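Local coordinates for gamma-glutamyltranspeptidase (Ggt) (Helicobacter pylori 26695, PDB 5BPK), which probably cleaves the gamma-glutamyl bond of glutathione and related compounds, passing the glutamyl group to water or an acceptor, as an Ntn-hydrolase, at residues A[60-65]-A[88-93]; A[98-103]-A[144-149]. One frame throughout, in Å; residues are numbered along the deposited sequence.

Interaction 1: residues A[60-65]-A[88-93]; sequences NAIDAA and AVIHLA. With EDO (1,2-ethanediol), chain P.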
ATOM      1  N   ASN A  60      17.963   8.265  11.694  1.00 12.03           N
ATOM      2  CA  ASN A  60      18.002   6.976  11.001  1.00 11.69           C
ATOM      3  C   ASN A  60      16.774   6.799  10.096  1.00 13.04           C
ATOM      4  O   ASN A  60      15.931   7.691   9.996  1.00 11.95           O
ATOM      5  CB  ASN A  60      18.214   5.797  11.982  1.00 14.04           C
ATOM      6  CG  ASN A  60      16.999   5.458  12.827  1.00 11.32           C
ATOM      7  OD1 ASN A  60      15.871   5.795  12.496  1.00 13.54           O
ATOM      8  ND2 ASN A  60      17.239   4.732  13.929  1.00 14.13           N
ATOM      9  N   ALA A  61      16.699   5.655   9.419  1.00 11.56           N
ATOM     10  CA  ALA A  61      15.638   5.416   8.439  1.00 11.60           C
ATOM     11  C   ALA A  61      14.238   5.472   9.071  1.00 12.29           C
ATOM     12  O   ALA A  61      13.274   5.875   8.407  1.00 13.18           O
ATOM     13  CB  ALA A  61      15.865   4.093   7.723  1.00 11.28           C
ATOM     14  N   ILE A  62      14.128   5.066  10.339  1.00 10.64           N
ATOM     15  CA  ILE A  62      12.852   5.089  11.034  1.00 10.43           C
ATOM     16  C   ILE A  62      12.431   6.533  11.329  1.00  9.80           C
ATOM     17  O   ILE A  62      11.283   6.904  11.101  1.00 11.83           O
ATOM     18  CB  ILE A  62      12.867   4.244  12.327  1.00  9.02           C
ATOM     19  CG1 ILE A  62      12.965   2.735  12.013  1.00 12.74           C
ATOM     20  CG2 ILE A  62      11.633   4.548  13.188  1.00 13.36           C
ATOM     21  CD1 ILE A  62      14.347   2.227  11.643  1.00 17.83           C
ATOM     22  N   ASP A  63      13.358   7.332  11.861  1.00 11.27           N
ATOM     23  CA  ASP A  63      13.098   8.760  12.084  1.00 11.84           C
ATOM     24  C   ASP A  63      12.550   9.409  10.803  1.00 12.21           C
ATOM     25  O   ASP A  63      11.533  10.098  10.837  1.00 12.87           O
ATOM     26  CB  ASP A  63      14.363   9.497  12.514  1.00 12.24           C
ATOM     27  CG  ASP A  63      14.949   8.974  13.815  1.00 13.68           C
ATOM     28  OD1 ASP A  63      14.188   8.736  14.785  1.00 14.56           O
ATOM     29  OD2 ASP A  63      16.188   8.819  13.871  1.00 14.33           O
ATOM     30  N   ALA A  64      13.225   9.167   9.681  1.00 11.89           N
ATOM     31  CA  ALA A  64      12.830   9.752   8.399  1.00 11.28           C
ATOM     32  C   ALA A  64      11.448   9.243   7.991  1.00 10.40           C
ATOM     33  O   ALA A  64      10.626  10.012   7.520  1.00 11.32           O
ATOM     34  CB  ALA A  64      13.853   9.421   7.314  1.00 11.97           C
ATOM     35  N   ALA A  65      11.209   7.945   8.170  1.00 11.40           N
ATOM     36  CA  ALA A  65       9.923   7.343   7.815  1.00 10.61           C
ATOM     37  C   ALA A  65       8.770   7.946   8.616  1.00 10.77           C
ATOM     38  O   ALA A  65       7.679   8.168   8.084  1.00 10.57           O
ATOM     39  CB  ALA A  65       9.976   5.830   7.990  1.00 10.80           C
ATOM     40  N   ALA A  88       4.542  -1.355   7.830  1.00  9.96           N
ATOM     41  CA  ALA A  88       5.953  -1.013   7.643  1.00 11.08           C
ATOM     42  C   ALA A  88       6.764  -2.283   7.760  1.00 11.99           C
ATOM     43  O   ALA A  88       6.664  -2.991   8.760  1.00 13.60           O
ATOM     44  CB  ALA A  88       6.427  -0.019   8.684  1.00 12.12           C
ATOM     45  N   VAL A  89       7.542  -2.580   6.729  1.00  9.63           N
ATOM     46  CA  VAL A  89       8.497  -3.668   6.754  1.00 10.40           C
ATOM     47  C   VAL A  89       9.875  -3.027   6.984  1.00 11.32           C
ATOM     48  O   VAL A  89      10.273  -2.072   6.289  1.00  9.76           O
ATOM     49  CB  VAL A  89       8.398  -4.515   5.469  1.00 11.12           C
ATOM     50  CG1 VAL A  89       9.588  -5.441   5.314  1.00 13.45           C
ATOM     51  CG2 VAL A  89       7.109  -5.318   5.488  1.00  9.91           C
ATOM     52  N   ILE A  90      10.588  -3.533   7.988  1.00  9.61           N
ATOM     53  CA  ILE A  90      11.794  -2.869   8.467  1.00 11.56           C
ATOM     54  C   ILE A  90      12.929  -3.874   8.553  1.00 10.71           C
ATOM     55  O   ILE A  90      12.749  -4.950   9.111  1.00 12.53           O
ATOM     56  CB  ILE A  90      11.576  -2.247   9.852  1.00 12.19           C
ATOM     57  CG1 ILE A  90      10.449  -1.198   9.799  1.00 12.73           C
ATOM     58  CG2 ILE A  90      12.892  -1.634  10.358  1.00 15.44           C
ATOM     59  CD1 ILE A  90       9.949  -0.726  11.162  1.00 15.34           C
ATOM     60  N   HIS A  91      14.079  -3.522   7.980  1.00 11.00           N
ATOM     61  CA  HIS A  91      15.311  -4.287   8.154  1.00 12.46           C
ATOM     62  C   HIS A  91      16.243  -3.425   8.990  1.00 12.91           C
ATOM     63  O   HIS A  91      16.504  -2.279   8.638  1.00 12.95           O
ATOM     64  CB  HIS A  91      15.950  -4.637   6.806  1.00 12.98           C
ATOM     65  CG  HIS A  91      17.328  -5.206   6.932  1.00 14.01           C
ATOM     66  ND1 HIS A  91      17.569  -6.552   7.105  1.00 16.90           N
ATOM     67  CD2 HIS A  91      18.540  -4.604   6.948  1.00 15.94           C
ATOM     68  CE1 HIS A  91      18.871  -6.754   7.208  1.00 14.56           C
ATOM     69  NE2 HIS A  91      19.484  -5.589   7.115  1.00 17.66           N
ATOM     70  N   LEU A  92      16.701  -3.973  10.113  1.00 13.09           N
ATOM     71  CA  LEU A  92      17.548  -3.253  11.048  1.00 13.74           C
ATOM     72  C   LEU A  92      19.004  -3.572  10.777  1.00 13.31           C
ATOM     73  O   LEU A  92      19.343  -4.635  10.229  1.00 14.58           O
ATOM     74  CB  LEU A  92      17.204  -3.630  12.483  1.00 13.38           C
ATOM     75  CG  LEU A  92      15.793  -3.273  12.961  1.00 16.35           C
ATOM     76  CD1 LEU A  92      15.569  -3.836  14.351  1.00 25.10           C
ATOM     77  CD2 LEU A  92      15.599  -1.773  12.929  1.00 15.72           C
ATOM     78  N   ALA A  93      19.863  -2.648  11.184  1.00 14.40           N
ATOM     79  CA  ALA A  93      21.298  -2.788  10.997  1.00 14.62           C
ATOM     80  C   ALA A  93      21.843  -4.064  11.637  1.00 16.05           C
ATOM     81  O   ALA A  93      22.819  -4.614  11.152  1.00 17.51           O
ATOM     82  CB  ALA A  93      22.008  -1.562  11.542  1.00 15.06           C
TER
HETATM   83  C1  EDO P 702      21.704  -3.876   5.733  1.00 32.17           C
HETATM   84  O1  EDO P 702      22.572  -3.302   4.730  1.00 28.56           O
HETATM   85  C2  EDO P 702      22.402  -4.001   7.081  1.00 32.67           C
HETATM   86  O2  EDO P 702      22.206  -5.301   7.672  1.00 35.14           O
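Ile62, in the first turn of helix 61-75, lies across from Ile90 near the end of strand 85-91. Their CA atoms lie 8.4 Å apart, so side chains alone bridge the gap. With chi2 at 78° the CG1 branch of Ile62 is folded, and CD1 does the approaching. Ile62 CD1 is 4.3 Å from Ile90 CG2 and 4.4 Å from Leu92 CD2. Ile90 meets the helix with its short branch. The contact is small (85 Å² in all) and buried. It belongs to the layered alpha/beta fold of Ntn-hydrolases. Strand 85-91 pairs with strand 97-102 on one edge and with a strand of the neighbouring chain on the other. Asn60 and Asp63 start the helix as a capping box. Asp63 N gives a straight bond of 3.0 Å to Asn60 OD1, while the one from Ile62 N is weak. Asn60 N binds Asp63 OD2 at 2.9 Å, on the anti side of the carboxylate. Asp63 OD2 also bonds Thr152 OG1. His91 turns away from the helix, and its NE2 shares a hydrogen bond of 2.8 Å with O2 of a 1,2-ethanediol, probably from the crystallisation liquor, near the ring plane.

Interaction 2: residues A[98-103]-A[144-149]; sequences VALDFR and EAMLKK. With 4UD ((2S)-amino[(5S)-4,5-dihydro-1,2-oxazol-5-yl]acetic acid), chain O; EDO (1,2-ethanediol), chain M.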
ATOM      1  N   VAL A  98      11.565  -7.135  10.655  1.00 13.72           N
ATOM      2  CA  VAL A  98      10.306  -7.093  11.383  1.00 12.50           C
ATOM      3  C   VAL A  98       9.248  -6.431  10.528  1.00 11.06           C
ATOM      4  O   VAL A  98       9.574  -5.700   9.589  1.00 13.25           O
ATOM      5  CB  VAL A  98      10.456  -6.339  12.726  1.00 15.26           C
ATOM      6  CG1 VAL A  98      11.566  -6.980  13.576  1.00 19.45           C
ATOM      7  CG2 VAL A  98      10.739  -4.874  12.486  1.00 18.78           C
ATOM      8  N   ALA A  99       7.989  -6.733  10.821  1.00 11.61           N
ATOM      9  CA  ALA A  99       6.856  -6.152  10.103  1.00 11.65           C
ATOM     10  C   ALA A  99       5.946  -5.505  11.126  1.00 13.98           C
ATOM     11  O   ALA A  99       5.607  -6.128  12.135  1.00 18.17           O
ATOM     12  CB  ALA A  99       6.110  -7.211   9.333  1.00 14.05           C
ATOM     13  N   LEU A 100       5.592  -4.251  10.899  1.00 11.95           N
ATOM     14  CA  LEU A 100       4.664  -3.546  11.757  1.00 10.98           C
ATOM     15  C   LEU A 100       3.290  -3.473  11.085  1.00 10.05           C
ATOM     16  O   LEU A 100       3.153  -2.942   9.992  1.00 10.35           O
ATOM     17  CB  LEU A 100       5.175  -2.142  12.055  1.00 11.61           C
ATOM     18  CG  LEU A 100       4.288  -1.270  12.942  1.00 12.71           C
ATOM     19  CD1 LEU A 100       4.052  -1.884  14.300  1.00 12.58           C
ATOM     20  CD2 LEU A 100       4.889   0.132  13.044  1.00 15.45           C
ATOM     21  N   ASP A 101       2.297  -4.022  11.769  1.00 10.48           N
ATOM     22  CA  ASP A 101       0.898  -4.002  11.363  1.00  8.88           C
ATOM     23  C   ASP A 101       0.239  -2.829  12.093  1.00 10.96           C
ATOM     24  O   ASP A 101      -0.012  -2.907  13.302  1.00 11.03           O
ATOM     25  CB  ASP A 101       0.269  -5.367  11.752  1.00  8.87           C
ATOM     26  CG  ASP A 101      -1.252  -5.417  11.642  1.00 10.74           C
ATOM     27  OD1 ASP A 101      -1.915  -4.410  11.322  1.00 12.43           O
ATOM     28  OD2 ASP A 101      -1.783  -6.519  11.931  1.00 11.98           O
ATOM     29  N   PHE A 102      -0.027  -1.746  11.355  1.00  9.67           N
ATOM     30  CA  PHE A 102      -0.902  -0.678  11.833  1.00  9.12           C
ATOM     31  C   PHE A 102      -2.147  -0.537  10.939  1.00  8.76           C
ATOM     32  O   PHE A 102      -2.637   0.552  10.660  1.00  9.92           O
ATOM     33  CB  PHE A 102      -0.140   0.638  12.080  1.00 10.51           C
ATOM     34  CG  PHE A 102       0.570   1.225  10.876  1.00  7.96           C
ATOM     35  CD1 PHE A 102       1.854   0.826  10.536  1.00  9.83           C
ATOM     36  CD2 PHE A 102       0.004   2.278  10.175  1.00 10.43           C
ATOM     37  CE1 PHE A 102       2.523   1.422   9.473  1.00 10.59           C
ATOM     38  CE2 PHE A 102       0.668   2.869   9.092  1.00  9.39           C
ATOM     39  CZ  PHE A 102       1.939   2.436   8.748  1.00  9.38           C
ATOM     40  N   ARG A 103      -2.653  -1.690  10.521  1.00  9.14           N
ATOM     41  CA  ARG A 103      -3.880  -1.784   9.734  1.00 10.50           C
ATOM     42  C   ARG A 103      -5.096  -1.425  10.584  1.00  8.96           C
ATOM     43  O   ARG A 103      -5.154  -1.739  11.775  1.00 10.45           O
ATOM     44  CB  ARG A 103      -4.015  -3.208   9.203  1.00 10.05           C
ATOM     45  CG  ARG A 103      -5.221  -3.497   8.323  1.00  9.10           C
ATOM     46  CD  ARG A 103      -5.176  -2.772   6.989  1.00  9.18           C
ATOM     47  NE  ARG A 103      -6.048  -3.424   6.010  1.00 11.63           N
ATOM     48  CZ  ARG A 103      -6.251  -2.997   4.766  1.00 11.54           C
ATOM     49  NH1 ARG A 103      -5.691  -1.887   4.329  1.00 12.41           N
ATOM     50  NH2 ARG A 103      -7.039  -3.678   3.949  1.00 10.34           N
ATOM     51  N   GLU A 144       4.057   6.143  16.004  1.00 13.42           N
ATOM     52  CA  GLU A 144       4.634   6.198  17.344  1.00 14.48           C
ATOM     53  C   GLU A 144       5.354   4.893  17.711  1.00 14.29           C
ATOM     54  O   GLU A 144       6.445   4.911  18.296  1.00 13.76           O
ATOM     55  CB  GLU A 144       3.574   6.522  18.395  1.00 15.41           C
ATOM     56  CG  GLU A 144       4.183   6.753  19.770  1.00 21.11           C
ATOM     57  CD  GLU A 144       3.152   7.060  20.825  1.00 21.76           C
ATOM     58  OE1 GLU A 144       2.988   8.252  21.134  1.00 27.67           O
ATOM     59  OE2 GLU A 144       2.507   6.112  21.330  1.00 25.39           O
ATOM     60  N   ALA A 145       4.736   3.766  17.381  1.00 13.79           N
ATOM     61  CA  ALA A 145       5.309   2.452  17.677  1.00 14.21           C
ATOM     62  C   ALA A 145       6.702   2.279  17.073  1.00 13.72           C
ATOM     63  O   ALA A 145       7.638   1.855  17.764  1.00 14.40           O
ATOM     64  CB  ALA A 145       4.378   1.347  17.195  1.00 14.32           C
ATOM     65  N   MET A 146       6.865   2.610  15.796  1.00 12.90           N
ATOM     66  CA  MET A 146       8.195   2.441  15.198  1.00 15.29           C
ATOM     67  C   MET A 146       9.200   3.456  15.754  1.00 14.16           C
ATOM     68  O   MET A 146      10.350   3.107  15.997  1.00 14.89           O
ATOM     69  CB  MET A 146       8.176   2.402  13.664  1.00 18.77           C
ATOM     70  CG  MET A 146       7.834   3.654  12.933  1.00 17.42           C
ATOM     71  SD  MET A 146       7.949   3.265  11.160  1.00 23.96           S
ATOM     72  CE  MET A 146       6.277   3.568  10.627  1.00 24.33           C
ATOM     73  N   LEU A 147       8.763   4.685  16.008  1.00 14.09           N
ATOM     74  CA  LEU A 147       9.661   5.682  16.590  1.00 14.26           C
ATOM     75  C   LEU A 147      10.153   5.244  17.967  1.00 15.50           C
ATOM     76  O   LEU A 147      11.357   5.299  18.260  1.00 15.87           O
ATOM     77  CB  LEU A 147       8.957   7.028  16.717  1.00 14.70           C
ATOM     78  CG  LEU A 147       9.880   8.177  17.110  1.00 16.25           C
ATOM     79  CD1 LEU A 147      10.979   8.369  16.059  1.00 19.06           C
ATOM     80  CD2 LEU A 147       9.074   9.440  17.302  1.00 16.94           C
ATOM     81  N   LYS A 148       9.224   4.806  18.811  1.00 14.32           N
ATOM     82  CA  LYS A 148       9.576   4.366  20.158  1.00 16.70           C
ATOM     83  C   LYS A 148      10.544   3.187  20.162  1.00 15.83           C
ATOM     84  O   LYS A 148      11.492   3.176  20.937  1.00 19.21           O
ATOM     85  CB  LYS A 148       8.331   4.043  20.982  1.00 18.65           C
ATOM     86  CG  LYS A 148       7.660   5.277  21.547  1.00 24.68           C
ATOM     87  CD  LYS A 148       6.582   4.921  22.578  1.00 31.87           C
ATOM     88  CE  LYS A 148       6.015   6.172  23.246  1.00 35.95           C
ATOM     89  NZ  LYS A 148       5.170   5.854  24.434  1.00 40.61           N
ATOM     90  N   LYS A 149      10.311   2.195  19.304  1.00 16.27           N
ATOM     91  CA  LYS A 149      11.115   0.965  19.334  1.00 16.38           C
ATOM     92  C   LYS A 149      12.479   1.114  18.655  1.00 15.99           C
ATOM     93  O   LYS A 149      13.463   0.529  19.122  1.00 17.98           O
ATOM     94  CB  LYS A 149      10.346  -0.188  18.697  1.00 17.98           C
ATOM     95  CG  LYS A 149      10.844  -1.569  19.055  1.00 21.94           C
ATOM     96  CD  LYS A 149       9.800  -2.632  18.734  1.00 26.51           C
ATOM     97  CE  LYS A 149      10.192  -3.998  19.285  1.00 29.82           C
ATOM     98  NZ  LYS A 149       9.085  -4.997  19.121  1.00 29.35           N
TER
HETATM   99  C3  4UD O 701      -3.939   1.442  -1.993  1.00 22.64           C
HETATM  100  C4  4UD O 701      -4.777  -0.141  -0.680  1.00 18.07           C
HETATM  101  C5  4UD O 701      -5.236   1.157  -1.319  1.00 23.69           C
HETATM  102  C6  4UD O 701      -5.879  -1.177  -0.418  1.00 13.57           C
HETATM  103  C8  4UD O 701      -5.219  -2.333   0.300  1.00 13.00           C
HETATM  104  O9  4UD O 701      -5.022  -2.297   1.490  1.00 13.76           O
HETATM  105  O10 4UD O 701      -4.828  -3.431  -0.388  1.00 12.30           O
HETATM  106  N7  4UD O 701      -6.916  -0.620   0.461  1.00 13.67           N
HETATM  107  O2  4UD O 701      -3.856  -0.718  -1.602  1.00 24.83           O
HETATM  108  N1  4UD O 701      -3.246   0.358  -2.107  1.00 27.05           N
HETATM  109  C1  EDO M 409       4.999  -0.134  20.443  1.00 41.14           C
HETATM  110  O1  EDO M 409       4.456  -1.424  20.161  1.00 42.53           O
HETATM  111  C2  EDO M 409       6.440  -0.067  19.947  1.00 39.54           C
HETATM  112  O2  EDO M 409       7.115   1.071  20.502  1.00 37.76           O
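The Phe102 ring meets the end of the Met146 side chain at a slant, with Phe102 CE1 4.5 Å from Met146 CE. Tyr18 of the neighbouring chain also packs on Phe102. The guanidinium of Arg103 lies away from helix 144-149 and reaches the bound dihydro-oxazolyl amino acid. Carboxylate O9 of this ligand comes to the guanidinium obliquely and takes a bent bond from Arg103 NH1 (2.9 Å, 130°). Asp43 and Glu40 of the neighbouring chain form salt bridges with the same guanidinium. Strand 98-102 and helix 144-149 run roughly antiparallel, at 144°, with their axes 10.1 Å apart. They belong to two adjoining layers of the alpha-beta-beta-alpha sandwich of Ntn-hydrolases, a helix lying over a sheet. Leu100 points into the space between them, where Trp263 also packs, and its side chain crosses that of Met146 at about a right angle. Leu100 CD2 sits 4.0 Å from Met146 CB, and Leu100 CD1 lies 4.4 Å from Ala145 CB. Met146 CG stands between backbone N and carbonyl carbon (chi1 69°), and the thioether runs on toward Phe102. At the strand end Asp101 closes an Asx turn: its OD1 accepts from Arg103 N at 2.9 Å. The same oxygen has a salt bridge to Arg69 of the neighbouring chain. Ala145 O accepts a bond of 2.9 Å from O2 of a 1,2-ethanediol, which also bonds Trp263 NE1.

How the interactions relate
Interactions 1 and 2 lie side by side, their centres 10 Å apart. Strands 85-91 and 97-102 are antiparallel neighbours in one sheet. Probable hydrogen bonds join them: Ala88 O to Leu100 N at 2.7 Å and Ile90 N to Val98 O at 2.9 Å. The helices on that sheet, 61-75 and 139-150, also pack together, with Ile62 CG2 3.4 Å from Met146 O. Met146 touches Ile62, Ala88 and Leu100, so it belongs to one apolar layer shared by both contacts. That layer does not touch the ligand; strand 97-102 is the link, delivering Arg103 to the pocket. The ligand is also hydrogen-bonded to Ser72, Ser73, Asn21 and Asp43 of the neighbouring chain, so both chains build the pocket.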